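Local structure of putative ATP-grasp superfamily protein (Archaeoglobus fulgidus, 3DF7) at residues A31-G34 / F35-Y38; F82-Y85 / T86-K90; R103-A106 / V107-K111; R203-D206 / E207-R210. The protein is of unknown function but, as a putative member of the ATP-grasp superfamily, probably binds ATP and perhaps a metal ion. All coordinates share one frame; numbering follows the deposited sequence.

Interaction 1 (A31-G34 / F35-Y38)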
ATOM      1  N   ALA A  31       9.054   3.312  -6.968  1.00  8.75           N
ATOM      2  CA  ALA A  31      10.008   2.555  -6.159  1.00  8.18           C
ATOM      3  C   ALA A  31      11.336   2.400  -6.903  1.00  7.76           C
ATOM      4  O   ALA A  31      12.408   2.489  -6.305  1.00  8.53           O
ATOM      5  CB  ALA A  31       9.436   1.175  -5.819  1.00  9.00           C
ATOM      6  N   PHE A  32      11.255   2.164  -8.208  1.00  6.81           N
ATOM      7  CA  PHE A  32      12.448   2.008  -9.031  1.00  7.16           C
ATOM      8  C   PHE A  32      13.284   3.296  -8.997  1.00  9.46           C
ATOM      9  O   PHE A  32      14.491   3.262  -8.745  1.00  8.68           O
ATOM     10  CB  PHE A  32      12.043   1.699 -10.477  1.00  9.64           C
ATOM     11  CG  PHE A  32      13.206   1.456 -11.395  1.00 12.86           C
ATOM     12  CD1 PHE A  32      13.789   0.198 -11.481  1.00 11.72           C
ATOM     13  CD2 PHE A  32      13.733   2.493 -12.161  1.00 15.59           C
ATOM     14  CE1 PHE A  32      14.883  -0.031 -12.316  1.00 16.12           C
ATOM     15  CE2 PHE A  32      14.829   2.276 -13.001  1.00 17.52           C
ATOM     16  CZ  PHE A  32      15.404   1.009 -13.076  1.00 16.21           C
ATOM     17  N   ASP A  33      12.632   4.429  -9.245  1.00 10.83           N
ATOM     18  CA  ASP A  33      13.322   5.720  -9.266  1.00 11.75           C
ATOM     19  C   ASP A  33      13.843   6.149  -7.900  1.00 11.99           C
ATOM     20  O   ASP A  33      14.798   6.922  -7.806  1.00 12.63           O
ATOM     21  CB  ASP A  33      12.406   6.808  -9.833  1.00 15.41           C
ATOM     22  CG  ASP A  33      12.083   6.590 -11.302  1.00 18.79           C
ATOM     23  OD1 ASP A  33      12.915   5.985 -12.012  1.00 19.82           O
ATOM     24  OD2 ASP A  33      11.006   7.039 -11.749  1.00 20.87           O
ATOM     25  N   GLY A  34      13.223   5.640  -6.844  1.00 10.73           N
ATOM     26  CA  GLY A  34      13.658   5.989  -5.508  1.00  9.60           C
ATOM     27  C   GLY A  34      14.790   5.109  -5.006  1.00  9.38           C
ATOM     28  O   GLY A  34      15.864   5.603  -4.666  1.00  9.58           O
ATOM     29  N   PHE A  35      14.564   3.800  -4.968  1.00  8.41           N
ATOM     30  CA  PHE A  35      15.582   2.884  -4.467  1.00  8.56           C
ATOM     31  C   PHE A  35      16.849   2.767  -5.310  1.00  8.65           C
ATOM     32  O   PHE A  35      17.888   2.367  -4.792  1.00  9.65           O
ATOM     33  CB  PHE A  35      14.991   1.487  -4.249  1.00  7.87           C
ATOM     34  CG  PHE A  35      14.031   1.410  -3.097  1.00  9.55           C
ATOM     35  CD1 PHE A  35      12.665   1.582  -3.298  1.00  9.73           C
ATOM     36  CD2 PHE A  35      14.499   1.204  -1.799  1.00  9.00           C
ATOM     37  CE1 PHE A  35      11.776   1.553  -2.223  1.00 10.86           C
ATOM     38  CE2 PHE A  35      13.619   1.172  -0.717  1.00  9.44           C
ATOM     39  CZ  PHE A  35      12.256   1.348  -0.928  1.00  9.32           C
ATOM     40  N   LYS A  36      16.782   3.125  -6.589  1.00 10.53           N
ATOM     41  CA  LYS A  36      17.967   3.017  -7.438  1.00 12.74           C
ATOM     42  C   LYS A  36      19.099   3.921  -6.957  1.00 13.71           C
ATOM     43  O   LYS A  36      20.251   3.761  -7.369  1.00 11.14           O
ATOM     44  CB  LYS A  36      17.621   3.329  -8.902  1.00 15.89           C
ATOM     45  CG  LYS A  36      17.315   4.784  -9.214  1.00 17.63           C
ATOM     46  CD  LYS A  36      16.906   4.933 -10.676  1.00 20.40           C
ATOM     47  CE  LYS A  36      16.517   6.368 -11.018  1.00 25.34           C
ATOM     48  NZ  LYS A  36      15.974   6.475 -12.408  1.00 26.37           N
ATOM     49  N   ASN A  37      18.771   4.860  -6.074  1.00 13.27           N
ATOM     50  CA  ASN A  37      19.769   5.776  -5.530  1.00 15.76           C
ATOM     51  C   ASN A  37      20.445   5.184  -4.304  1.00 14.96           C
ATOM     52  O   ASN A  37      21.436   5.725  -3.807  1.00 16.31           O
ATOM     53  CB  ASN A  37      19.120   7.111  -5.159  1.00 16.58           C
ATOM     54  CG  ASN A  37      18.691   7.895  -6.372  1.00 19.18           C
ATOM     55  OD1 ASN A  37      19.500   8.181  -7.251  1.00 17.41           O
ATOM     56  ND2 ASN A  37      17.412   8.248  -6.430  1.00 19.99           N
ATOM     57  N   TYR A  38      19.910   4.068  -3.818  1.00 14.67           N
ATOM     58  CA  TYR A  38      20.468   3.413  -2.644  1.00 14.36           C
ATOM     59  C   TYR A  38      20.923   1.988  -2.917  1.00 14.61           C
ATOM     60  O   TYR A  38      21.734   1.443  -2.174  1.00 13.34           O
ATOM     61  CB  TYR A  38      19.448   3.410  -1.504  1.00 14.31           C
ATOM     62  CG  TYR A  38      19.096   4.793  -1.019  1.00 15.95           C
ATOM     63  CD1 TYR A  38      18.082   5.531  -1.630  1.00 16.72           C
ATOM     64  CD2 TYR A  38      19.799   5.378   0.033  1.00 18.49           C
ATOM     65  CE1 TYR A  38      17.777   6.818  -1.205  1.00 17.72           C
ATOM     66  CE2 TYR A  38      19.505   6.669   0.466  1.00 19.50           C
ATOM     67  CZ  TYR A  38      18.493   7.381  -0.154  1.00 19.45           C
ATOM     68  OH  TYR A  38      18.201   8.653   0.272  1.00 19.76           O
TER
HETATM   69  O   HOH W   1      15.513   8.417  -3.987  1.00 15.59           O

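Interaction 2 (F82-Y85 / T86-K90)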
ATOM      1  N   PHE A  82      -3.920 -14.285  -0.641  1.00 13.29           N
ATOM      2  CA  PHE A  82      -2.615 -14.506  -0.029  1.00 12.61           C
ATOM      3  C   PHE A  82      -1.443 -14.449  -1.006  1.00 11.25           C
ATOM      4  O   PHE A  82      -0.419 -15.092  -0.794  1.00 10.69           O
ATOM      5  CB  PHE A  82      -2.624 -15.845   0.713  1.00 13.27           C
ATOM      6  CG  PHE A  82      -3.543 -15.860   1.901  1.00 13.15           C
ATOM      7  CD1 PHE A  82      -3.209 -15.166   3.058  1.00 13.51           C
ATOM      8  CD2 PHE A  82      -4.769 -16.514   1.842  1.00 14.37           C
ATOM      9  CE1 PHE A  82      -4.089 -15.116   4.143  1.00 15.08           C
ATOM     10  CE2 PHE A  82      -5.656 -16.469   2.920  1.00 14.79           C
ATOM     11  CZ  PHE A  82      -5.311 -15.767   4.073  1.00 16.04           C
ATOM     12  N   LEU A  83      -1.596 -13.662  -2.067  1.00 12.05           N
ATOM     13  CA  LEU A  83      -0.541 -13.513  -3.065  1.00 10.48           C
ATOM     14  C   LEU A  83       0.682 -12.823  -2.465  1.00 10.11           C
ATOM     15  O   LEU A  83       1.799 -13.326  -2.576  1.00 10.26           O
ATOM     16  CB  LEU A  83      -1.061 -12.708  -4.257  1.00 10.87           C
ATOM     17  CG  LEU A  83      -0.065 -12.368  -5.364  1.00 13.49           C
ATOM     18  CD1 LEU A  83       0.508 -13.651  -5.968  1.00 13.86           C
ATOM     19  CD2 LEU A  83      -0.768 -11.542  -6.432  1.00 12.73           C
ATOM     20  N   LEU A  84       0.475 -11.666  -1.838  1.00  9.36           N
ATOM     21  CA  LEU A  84       1.579 -10.940  -1.225  1.00  9.97           C
ATOM     22  C   LEU A  84       2.268 -11.855  -0.217  1.00 10.48           C
ATOM     23  O   LEU A  84       3.495 -11.903  -0.136  1.00 11.64           O
ATOM     24  CB  LEU A  84       1.070  -9.677  -0.520  1.00  9.82           C
ATOM     25  CG  LEU A  84       2.141  -8.884   0.241  1.00  8.83           C
ATOM     26  CD1 LEU A  84       3.189  -8.364  -0.738  1.00  9.53           C
ATOM     27  CD2 LEU A  84       1.502  -7.724   0.995  1.00  9.48           C
ATOM     28  N   TYR A  85       1.463 -12.585   0.544  1.00 10.06           N
ATOM     29  CA  TYR A  85       1.980 -13.511   1.542  1.00 10.88           C
ATOM     30  C   TYR A  85       2.900 -14.574   0.935  1.00 11.56           C
ATOM     31  O   TYR A  85       4.053 -14.723   1.358  1.00 11.10           O
ATOM     32  CB  TYR A  85       0.817 -14.202   2.263  1.00 12.16           C
ATOM     33  CG  TYR A  85       1.247 -15.378   3.113  1.00 12.67           C
ATOM     34  CD1 TYR A  85       1.870 -15.185   4.345  1.00 13.42           C
ATOM     35  CD2 TYR A  85       1.070 -16.686   2.661  1.00 13.81           C
ATOM     36  CE1 TYR A  85       2.313 -16.267   5.107  1.00 14.49           C
ATOM     37  CE2 TYR A  85       1.508 -17.772   3.412  1.00 14.60           C
ATOM     38  CZ  TYR A  85       2.128 -17.556   4.631  1.00 15.48           C
ATOM     39  OH  TYR A  85       2.570 -18.628   5.372  1.00 16.56           O
ATOM     40  N   THR A  86       2.402 -15.303  -0.059  1.00 10.41           N
ATOM     41  CA  THR A  86       3.195 -16.367  -0.670  1.00 10.84           C
ATOM     42  C   THR A  86       4.461 -15.870  -1.357  1.00 10.74           C
ATOM     43  O   THR A  86       5.518 -16.495  -1.246  1.00  9.27           O
ATOM     44  CB  THR A  86       2.347 -17.197  -1.665  1.00 11.28           C
ATOM     45  OG1 THR A  86       1.936 -16.378  -2.766  1.00 18.03           O
ATOM     46  CG2 THR A  86       1.115 -17.739  -0.965  1.00  8.55           C
ATOM     47  N   LEU A  87       4.366 -14.736  -2.046  1.00  9.94           N
ATOM     48  CA  LEU A  87       5.528 -14.187  -2.729  1.00 10.79           C
ATOM     49  C   LEU A  87       6.598 -13.788  -1.722  1.00 10.70           C
ATOM     50  O   LEU A  87       7.785 -14.070  -1.915  1.00 10.37           O
ATOM     51  CB  LEU A  87       5.126 -12.979  -3.577  1.00  9.79           C
ATOM     52  CG  LEU A  87       4.250 -13.290  -4.794  1.00 11.18           C
ATOM     53  CD1 LEU A  87       3.769 -11.995  -5.423  1.00 11.22           C
ATOM     54  CD2 LEU A  87       5.039 -14.116  -5.802  1.00 11.98           C
ATOM     55  N   THR A  88       6.178 -13.145  -0.639  1.00 10.95           N
ATOM     56  CA  THR A  88       7.118 -12.711   0.387  1.00 12.77           C
ATOM     57  C   THR A  88       7.751 -13.901   1.103  1.00 13.22           C
ATOM     58  O   THR A  88       8.963 -13.930   1.327  1.00 15.61           O
ATOM     59  CB  THR A  88       6.428 -11.811   1.428  1.00 11.39           C
ATOM     60  OG1 THR A  88       5.826 -10.692   0.763  1.00 10.36           O
ATOM     61  CG2 THR A  88       7.447 -11.299   2.441  1.00 12.19           C
ATOM     62  N   LYS A  89       6.930 -14.881   1.458  1.00 14.40           N
ATOM     63  CA  LYS A  89       7.416 -16.072   2.151  1.00 16.14           C
ATOM     64  C   LYS A  89       8.485 -16.771   1.313  1.00 16.75           C
ATOM     65  O   LYS A  89       9.469 -17.291   1.843  1.00 16.49           O
ATOM     66  CB  LYS A  89       6.251 -17.026   2.420  1.00 17.80           C
ATOM     67  CG  LYS A  89       6.606 -18.221   3.296  1.00 19.57           C
ATOM     68  CD  LYS A  89       5.382 -19.088   3.539  1.00 24.86           C
ATOM     69  CE  LYS A  89       5.722 -20.300   4.391  1.00 28.25           C
ATOM     70  NZ  LYS A  89       4.535 -21.176   4.562  1.00 31.39           N
ATOM     71  N   LYS A  90       8.284 -16.775   0.000  1.00 16.37           N
ATOM     72  CA  LYS A  90       9.223 -17.395  -0.927  1.00 17.33           C
ATOM     73  C   LYS A  90      10.530 -16.609  -0.951  1.00 16.55           C
ATOM     74  O   LYS A  90      11.616 -17.186  -0.886  1.00 15.68           O
ATOM     75  CB  LYS A  90       8.615 -17.441  -2.334  1.00 19.29           C
ATOM     76  CG  LYS A  90       9.559 -17.949  -3.417  1.00 23.51           C
ATOM     77  CD  LYS A  90       8.866 -18.011  -4.774  1.00 26.04           C
ATOM     78  CE  LYS A  90       9.815 -18.487  -5.863  1.00 27.47           C
ATOM     79  NZ  LYS A  90       9.111 -18.671  -7.164  1.00 28.70           N
TER
HETATM   80  O   HOH W   2       1.495 -21.289   4.908  1.00 39.83           O

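Interaction 3 (R103-A106 / V107-K111)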
ATOM      1  N   ARG A 103       4.916 -13.678   8.071  1.00 13.33           N
ATOM      2  CA  ARG A 103       4.141 -13.943   9.281  1.00 14.91           C
ATOM      3  C   ARG A 103       3.149 -12.797   9.525  1.00 14.03           C
ATOM      4  O   ARG A 103       1.961 -13.020   9.756  1.00 12.59           O
ATOM      5  CB  ARG A 103       5.091 -14.080  10.480  1.00 19.84           C
ATOM      6  CG  ARG A 103       4.412 -14.426  11.795  1.00 28.50           C
ATOM      7  CD  ARG A 103       5.423 -14.626  12.934  1.00 33.67           C
ATOM      8  NE  ARG A 103       5.785 -13.392  13.641  1.00 36.99           N
ATOM      9  CZ  ARG A 103       6.616 -12.459  13.183  1.00 39.36           C
ATOM     10  NH1 ARG A 103       7.197 -12.590  11.996  1.00 37.95           N
ATOM     11  NH2 ARG A 103       6.881 -11.390  13.926  1.00 40.81           N
ATOM     12  N   ALA A 104       3.652 -11.569   9.471  1.00 11.61           N
ATOM     13  CA  ALA A 104       2.820 -10.387   9.678  1.00 10.27           C
ATOM     14  C   ALA A 104       1.811 -10.206   8.542  1.00 12.03           C
ATOM     15  O   ALA A 104       0.658  -9.840   8.776  1.00 10.29           O
ATOM     16  CB  ALA A 104       3.703  -9.156   9.791  1.00 10.48           C
ATOM     17  N   ILE A 105       2.249 -10.472   7.315  1.00  9.86           N
ATOM     18  CA  ILE A 105       1.389 -10.330   6.145  1.00  9.79           C
ATOM     19  C   ILE A 105       0.225 -11.318   6.168  1.00 10.90           C
ATOM     20  O   ILE A 105      -0.859 -11.016   5.673  1.00 10.68           O
ATOM     21  CB  ILE A 105       2.223 -10.491   4.841  1.00  9.64           C
ATOM     22  CG1 ILE A 105       3.207  -9.316   4.731  1.00 10.14           C
ATOM     23  CG2 ILE A 105       1.308 -10.547   3.613  1.00  9.86           C
ATOM     24  CD1 ILE A 105       4.206  -9.419   3.575  1.00 10.29           C
ATOM     25  N   ALA A 106       0.439 -12.491   6.753  1.00 10.17           N
ATOM     26  CA  ALA A 106      -0.628 -13.481   6.830  1.00 10.84           C
ATOM     27  C   ALA A 106      -1.776 -12.937   7.678  1.00 11.74           C
ATOM     28  O   ALA A 106      -2.941 -13.242   7.427  1.00 11.58           O
ATOM     29  CB  ALA A 106      -0.101 -14.784   7.425  1.00 12.52           C
ATOM     30  N   VAL A 107      -1.443 -12.122   8.673  1.00 10.72           N
ATOM     31  CA  VAL A 107      -2.457 -11.536   9.548  1.00 12.77           C
ATOM     32  C   VAL A 107      -3.148 -10.340   8.898  1.00 12.00           C
ATOM     33  O   VAL A 107      -4.378 -10.256   8.888  1.00 12.60           O
ATOM     34  CB  VAL A 107      -1.851 -11.067  10.891  1.00 11.21           C
ATOM     35  CG1 VAL A 107      -2.908 -10.330  11.711  1.00 13.10           C
ATOM     36  CG2 VAL A 107      -1.329 -12.262  11.671  1.00 14.88           C
ATOM     37  N   THR A 108      -2.360  -9.417   8.350  1.00 11.20           N
ATOM     38  CA  THR A 108      -2.930  -8.227   7.720  1.00 11.69           C
ATOM     39  C   THR A 108      -3.683  -8.529   6.427  1.00 13.17           C
ATOM     40  O   THR A 108      -4.523  -7.737   5.999  1.00 14.45           O
ATOM     41  CB  THR A 108      -1.839  -7.165   7.418  1.00 11.90           C
ATOM     42  OG1 THR A 108      -0.901  -7.685   6.468  1.00 12.31           O
ATOM     43  CG2 THR A 108      -1.105  -6.779   8.694  1.00  9.66           C
ATOM     44  N   SER A 109      -3.394  -9.676   5.814  1.00 13.86           N
ATOM     45  CA  SER A 109      -4.046 -10.064   4.563  1.00 16.65           C
ATOM     46  C   SER A 109      -5.466 -10.582   4.755  1.00 18.53           C
ATOM     47  O   SER A 109      -6.279 -10.551   3.827  1.00 19.71           O
ATOM     48  CB  SER A 109      -3.221 -11.132   3.844  1.00 14.73           C
ATOM     49  OG  SER A 109      -1.984 -10.601   3.409  1.00 15.77           O
ATOM     50  N   ASP A 110      -5.751 -11.075   5.956  1.00 15.94           N
ATOM     51  CA  ASP A 110      -7.069 -11.598   6.282  1.00 16.25           C
ATOM     52  C   ASP A 110      -7.725 -10.610   7.239  1.00 14.52           C
ATOM     53  O   ASP A 110      -7.356 -10.540   8.408  1.00 12.46           O
ATOM     54  CB  ASP A 110      -6.947 -12.966   6.960  1.00 16.83           C
ATOM     55  CG  ASP A 110      -8.293 -13.635   7.163  1.00 20.63           C
ATOM     56  OD1 ASP A 110      -9.277 -12.918   7.441  1.00 19.14           O
ATOM     57  OD2 ASP A 110      -8.366 -14.875   7.055  1.00 21.18           O
ATOM     58  N   LYS A 111      -8.701  -9.859   6.744  1.00 13.41           N
ATOM     59  CA  LYS A 111      -9.376  -8.856   7.562  1.00 13.04           C
ATOM     60  C   LYS A 111     -10.001  -9.422   8.836  1.00 12.08           C
ATOM     61  O   LYS A 111     -10.093  -8.726   9.846  1.00 10.46           O
ATOM     62  CB  LYS A 111     -10.438  -8.132   6.736  1.00 14.12           C
ATOM     63  CG  LYS A 111      -9.873  -7.388   5.531  1.00 18.01           C
ATOM     64  CD  LYS A 111     -10.923  -6.504   4.866  1.00 19.44           C
ATOM     65  CE  LYS A 111     -10.395  -5.905   3.571  1.00 22.29           C
ATOM     66  NZ  LYS A 111     -10.138  -6.939   2.535  1.00 21.82           N
TER

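Interaction 4 (R203-D206 / E207-R210)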
ATOM      1  N   ARG A 203      -5.671  17.155   3.886  1.00  9.29           N
ATOM      2  CA  ARG A 203      -6.195  18.474   4.207  1.00  9.98           C
ATOM      3  C   ARG A 203      -6.979  18.321   5.508  1.00 11.94           C
ATOM      4  O   ARG A 203      -8.208  18.301   5.511  1.00 11.38           O
ATOM      5  CB  ARG A 203      -7.101  18.966   3.068  1.00 12.04           C
ATOM      6  CG  ARG A 203      -6.352  19.128   1.745  1.00 11.27           C
ATOM      7  CD  ARG A 203      -7.287  19.351   0.560  1.00 12.91           C
ATOM      8  NE  ARG A 203      -8.107  18.172   0.292  1.00 11.91           N
ATOM      9  CZ  ARG A 203      -8.965  18.074  -0.723  1.00 13.48           C
ATOM     10  NH1 ARG A 203      -9.114  19.087  -1.568  1.00 12.07           N
ATOM     11  NH2 ARG A 203      -9.669  16.963  -0.892  1.00 12.93           N
ATOM     12  N   ILE A 204      -6.245  18.189   6.609  1.00 11.87           N
ATOM     13  CA  ILE A 204      -6.845  18.019   7.928  1.00 11.00           C
ATOM     14  C   ILE A 204      -6.152  18.914   8.948  1.00 11.14           C
ATOM     15  O   ILE A 204      -5.038  19.384   8.719  1.00 10.56           O
ATOM     16  CB  ILE A 204      -6.727  16.553   8.409  1.00 10.48           C
ATOM     17  CG1 ILE A 204      -5.258  16.119   8.370  1.00 10.47           C
ATOM     18  CG2 ILE A 204      -7.600  15.643   7.541  1.00 10.92           C
ATOM     19  CD1 ILE A 204      -4.994  14.722   8.905  1.00  8.57           C
ATOM     20  N   SER A 205      -6.814  19.143  10.077  1.00 11.43           N
ATOM     21  CA  SER A 205      -6.243  19.971  11.132  1.00 12.60           C
ATOM     22  C   SER A 205      -5.078  19.220  11.764  1.00 11.55           C
ATOM     23  O   SER A 205      -4.967  17.999  11.635  1.00 10.76           O
ATOM     24  CB  SER A 205      -7.291  20.274  12.208  1.00 13.27           C
ATOM     25  OG  SER A 205      -7.606  19.104  12.945  1.00 13.14           O
ATOM     26  N   ASP A 206      -4.210  19.951  12.451  1.00 11.64           N
ATOM     27  CA  ASP A 206      -3.060  19.335  13.093  1.00 13.94           C
ATOM     28  C   ASP A 206      -3.481  18.371  14.199  1.00 13.58           C
ATOM     29  O   ASP A 206      -2.843  17.337  14.400  1.00 12.21           O
ATOM     30  CB  ASP A 206      -2.144  20.409  13.677  1.00 16.33           C
ATOM     31  CG  ASP A 206      -0.805  19.854  14.102  1.00 20.66           C
ATOM     32  OD1 ASP A 206      -0.090  19.317  13.231  1.00 22.43           O
ATOM     33  OD2 ASP A 206      -0.467  19.948  15.299  1.00 24.17           O
ATOM     34  N   GLU A 207      -4.552  18.703  14.916  1.00 11.96           N
ATOM     35  CA  GLU A 207      -5.009  17.834  15.998  1.00 13.60           C
ATOM     36  C   GLU A 207      -5.488  16.499  15.436  1.00 12.33           C
ATOM     37  O   GLU A 207      -5.131  15.442  15.956  1.00 11.81           O
ATOM     38  CB  GLU A 207      -6.127  18.507  16.801  1.00 13.96           C
ATOM     39  CG  GLU A 207      -6.725  17.641  17.912  1.00 17.05           C
ATOM     40  CD  GLU A 207      -5.680  17.015  18.827  1.00 19.50           C
ATOM     41  OE1 GLU A 207      -4.685  17.691  19.163  1.00 19.56           O
ATOM     42  OE2 GLU A 207      -5.865  15.842  19.223  1.00 20.04           O
ATOM     43  N   VAL A 208      -6.279  16.547  14.368  1.00 11.63           N
ATOM     44  CA  VAL A 208      -6.780  15.325  13.742  1.00 11.71           C
ATOM     45  C   VAL A 208      -5.606  14.489  13.239  1.00 12.42           C
ATOM     46  O   VAL A 208      -5.597  13.264  13.369  1.00 11.80           O
ATOM     47  CB  VAL A 208      -7.744  15.652  12.564  1.00 11.82           C
ATOM     48  CG1 VAL A 208      -8.056  14.392  11.753  1.00 11.20           C
ATOM     49  CG2 VAL A 208      -9.043  16.232  13.118  1.00 12.43           C
ATOM     50  N   LYS A 209      -4.616  15.159  12.664  1.00 12.55           N
ATOM     51  CA  LYS A 209      -3.430  14.486  12.158  1.00 11.75           C
ATOM     52  C   LYS A 209      -2.742  13.746  13.305  1.00 10.36           C
ATOM     53  O   LYS A 209      -2.447  12.556  13.201  1.00 11.15           O
ATOM     54  CB  LYS A 209      -2.472  15.515  11.550  1.00 12.20           C
ATOM     55  CG  LYS A 209      -1.182  14.942  10.964  1.00 17.50           C
ATOM     56  CD  LYS A 209      -0.222  16.071  10.580  1.00 19.09           C
ATOM     57  CE  LYS A 209       1.016  15.560   9.848  1.00 23.40           C
ATOM     58  NZ  LYS A 209       1.810  14.586  10.635  1.00 27.87           N
ATOM     59  N   ARG A 210      -2.492  14.453  14.404  1.00  8.95           N
ATOM     60  CA  ARG A 210      -1.832  13.848  15.561  1.00 10.67           C
ATOM     61  C   ARG A 210      -2.565  12.605  16.059  1.00  9.73           C
ATOM     62  O   ARG A 210      -1.943  11.575  16.315  1.00 10.07           O
ATOM     63  CB  ARG A 210      -1.715  14.854  16.712  1.00 13.07           C
ATOM     64  CG  ARG A 210      -0.789  16.034  16.437  1.00 20.30           C
ATOM     65  CD  ARG A 210      -0.791  17.007  17.613  1.00 26.30           C
ATOM     66  NE  ARG A 210      -0.025  18.220  17.338  1.00 32.33           N
ATOM     67  CZ  ARG A 210       1.297  18.261  17.200  1.00 36.47           C
ATOM     68  NH1 ARG A 210       2.014  17.150  17.313  1.00 37.48           N
ATOM     69  NH2 ARG A 210       1.905  19.416  16.950  1.00 38.37           N
TER

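Interaction 1 (A31-G34 / F35-Y38)
Phe35 meets Ala31 one helical turn back, its N donating to Ala31 O at 2.9 Å with an N-H...O angle of 161°. Beside this bond the aromatic ring brings CD1 to 4.1 Å from Ala31 CB, and the carbonyl oxygen of Ala31 lies at the ring edge. Lys36 follows with CG held between its backbone N and carbonyl carbon (chi1 71°), which starts the extended chain back along the helix. Its CD comes 4.1 Å from Phe32 CE2, and NZ forms a salt bridge with Asp33 OD1 at 3.1 Å. The ammonium approaches from above the carboxylate plane, 37° out of it, while OD2 of the same group is taken by Lys29. Replacing Asp33 by an alanine would probably leave both lysines without this shared acid and let the end of Lys36 turn more freely. At Asn37 the backbone N reaches Gly34 O through a weak 3.3 Å bond, and one water joins the same turn, 2.9 Å from Gly34 O and 3.1 Å from Asn37 ND2. Tyr38 sets its ring edge to Gly34 O, CD1 at 3.8 Å, and its hydroxyl is hydrogen-bonded to Asp266. The bonds thus shift from four-residue to three-residue spacing, as at a helix C-terminus; here helix 18-35 closes within the beta-alpha-beta crossover from strand 3-8 to strand 40-42.

Interaction 2 (F82-Y85 / T86-K90)
Leu84 O is gripped twice by Thr88, by OG1 at 2.8 Å and by the backbone N at 3.0 Å, within the helix of the beta-alpha-beta unit formed by strand 72-76, helix 83-92 and strand 96-97. The two donors come from opposite faces of the carbonyl plane. The hydroxyl gets there because OG1 stands anti to the carbonyl carbon of its own residue (chi1 -57°), folded back over the preceding turn, so this buried polar atom is satisfied by the helix itself. One residue earlier, Leu83 and Leu87 cross with their CD1 atoms 3.7 Å apart, beside the 3.0 Å bond from Leu87 N to Leu83 O. Tyr85 and Lys89 run alongside each other and point the same way, Lys89 CD lying 3.4 Å from Tyr85 OH. A serine in place of Tyr85 would probably leave the methylenes of Lys89 without the aromatic ring alongside them. In the next shell, Ile75 of strand 72-76 backs Leu84 and Leu87, Met63 covers Leu87, and helix 102-108 lies against Leu84, Tyr85 and Thr88. The polar ends of Tyr85 and Lys89 share one water, which stands 2.9 Å from Tyr85 OH and accepts a weak hydrogen bond of 3.1 Å from Lys89 NZ.

Interaction 3 (R103-A106 / V107-K111)
The carbonyl group of Ile105 is approached on both faces by Ser109. The backbone N of Ser109 donates to Ile105 O at 2.9 Å, tilted 29° from the carbonyl plane, while Ser109 OG reaches that oxygen at 2.6 Å from the opposite side, 36° above the plane. The carbonyl of Ala104 is used differently: Thr108 N lies in its plane, 3.1 Å from Ala104 O. The Asp110 carboxylate spends its oxygens beyond this turn, OD2 in a salt bridge with Arg141 and OD1 on the backbone N of Trp112.

With chi1 at -67° the hydroxyl of Ser109 sits beside its own backbone N, so that both donors point at one oxygen; it also lies 3.3 Å from Ile105 CG2. A buried hydroxyl is thereby satisfied locally. Val107 N adds a weak, bent bond of 3.1 Å to Ala104 O, the oxygen that also accepts from Thr108 N. Thr108 CG2 packs 3.5 Å from Ala104 O, and Thr108 also touches Ile245 of strand 240-246, so this end of the helix abuts the large antiparallel sheet.

Ser109 thus binds back onto the C-terminal part of helix 102-108, and Asp110 opens helix 111-118 as its N-cap: a close helix-to-helix junction in which one carbonyl oxygen accepts two hydrogen bonds from the same serine and the next side chain caps the backbone N of Trp112.

Interaction 4 (R203-D206 / E207-R210)
Asp206 and Arg210 form a salt bridge across one helical turn, with Asp206 OD2 2.7 Å from Arg210 NE. Arg210 NH2 lies 2.9 Å from the same oxygen, so OD2 faces both nitrogens on that side of the guanidinium. The carboxylate and guanidinium planes stand 90° apart and OD1 sits over one guanidinium face, a geometry unlike the coplanar, two-oxygen pairing. Asp206 carries its CG anti to the backbone N (chi1 -168°), and the straight chain of Arg210 from CG to NE brings the two groups together. Beneath them Arg210 N donates to Asp206 O at 2.9 Å.

Ser205 is the N-cap of helix 206-220: its OG accepts from Val208 N at 3.2 Å, with an N-H...O angle of 164°, and its carbonyl oxygen takes Lys209 N at 3.0 Å. Val208 CG2 packs against that same hydroxyl.

Ile204, just before the cap, lays its CD1 3.6 Å from Lys209 CA and 4.2 Å from Val208 CG1. Ile204 and Lys209 occupy the N' and N4 positions that a hydrophobic staple would use, but the second is a lysine, which meets the isoleucine through CA and CB. Val185 of strand 180-191 touches both Ile204 and Lys209.

An acidic side chain in the first turn and a hydroxyl cap both suit the partial positive charge of a helix N-terminus, while Arg210 probably offsets the charge of Asp206.

All four interactions are helix-end or single-turn contacts, but their burial differs. Interaction 3 is buried, interactions 1 and 2 are partly buried, and interaction 4 lies on the surface. Interactions 2 and 3 touch: helices 83-92 and 102-108 pack together, with Ile105 CD1 3.5 Å from Thr88 OG1 and Ala106 CB 3.7 Å from Tyr85 CE1. In both, a hydroxyl folds back on a carbonyl, whereas interactions 1 and 4 use salt bridges on solvent-facing turns. Interactions 1 and 2 serve helices of the parallel sheet; interaction 4 begins a helix against the large antiparallel sheet, its centre about 35 Å from that of interaction 2.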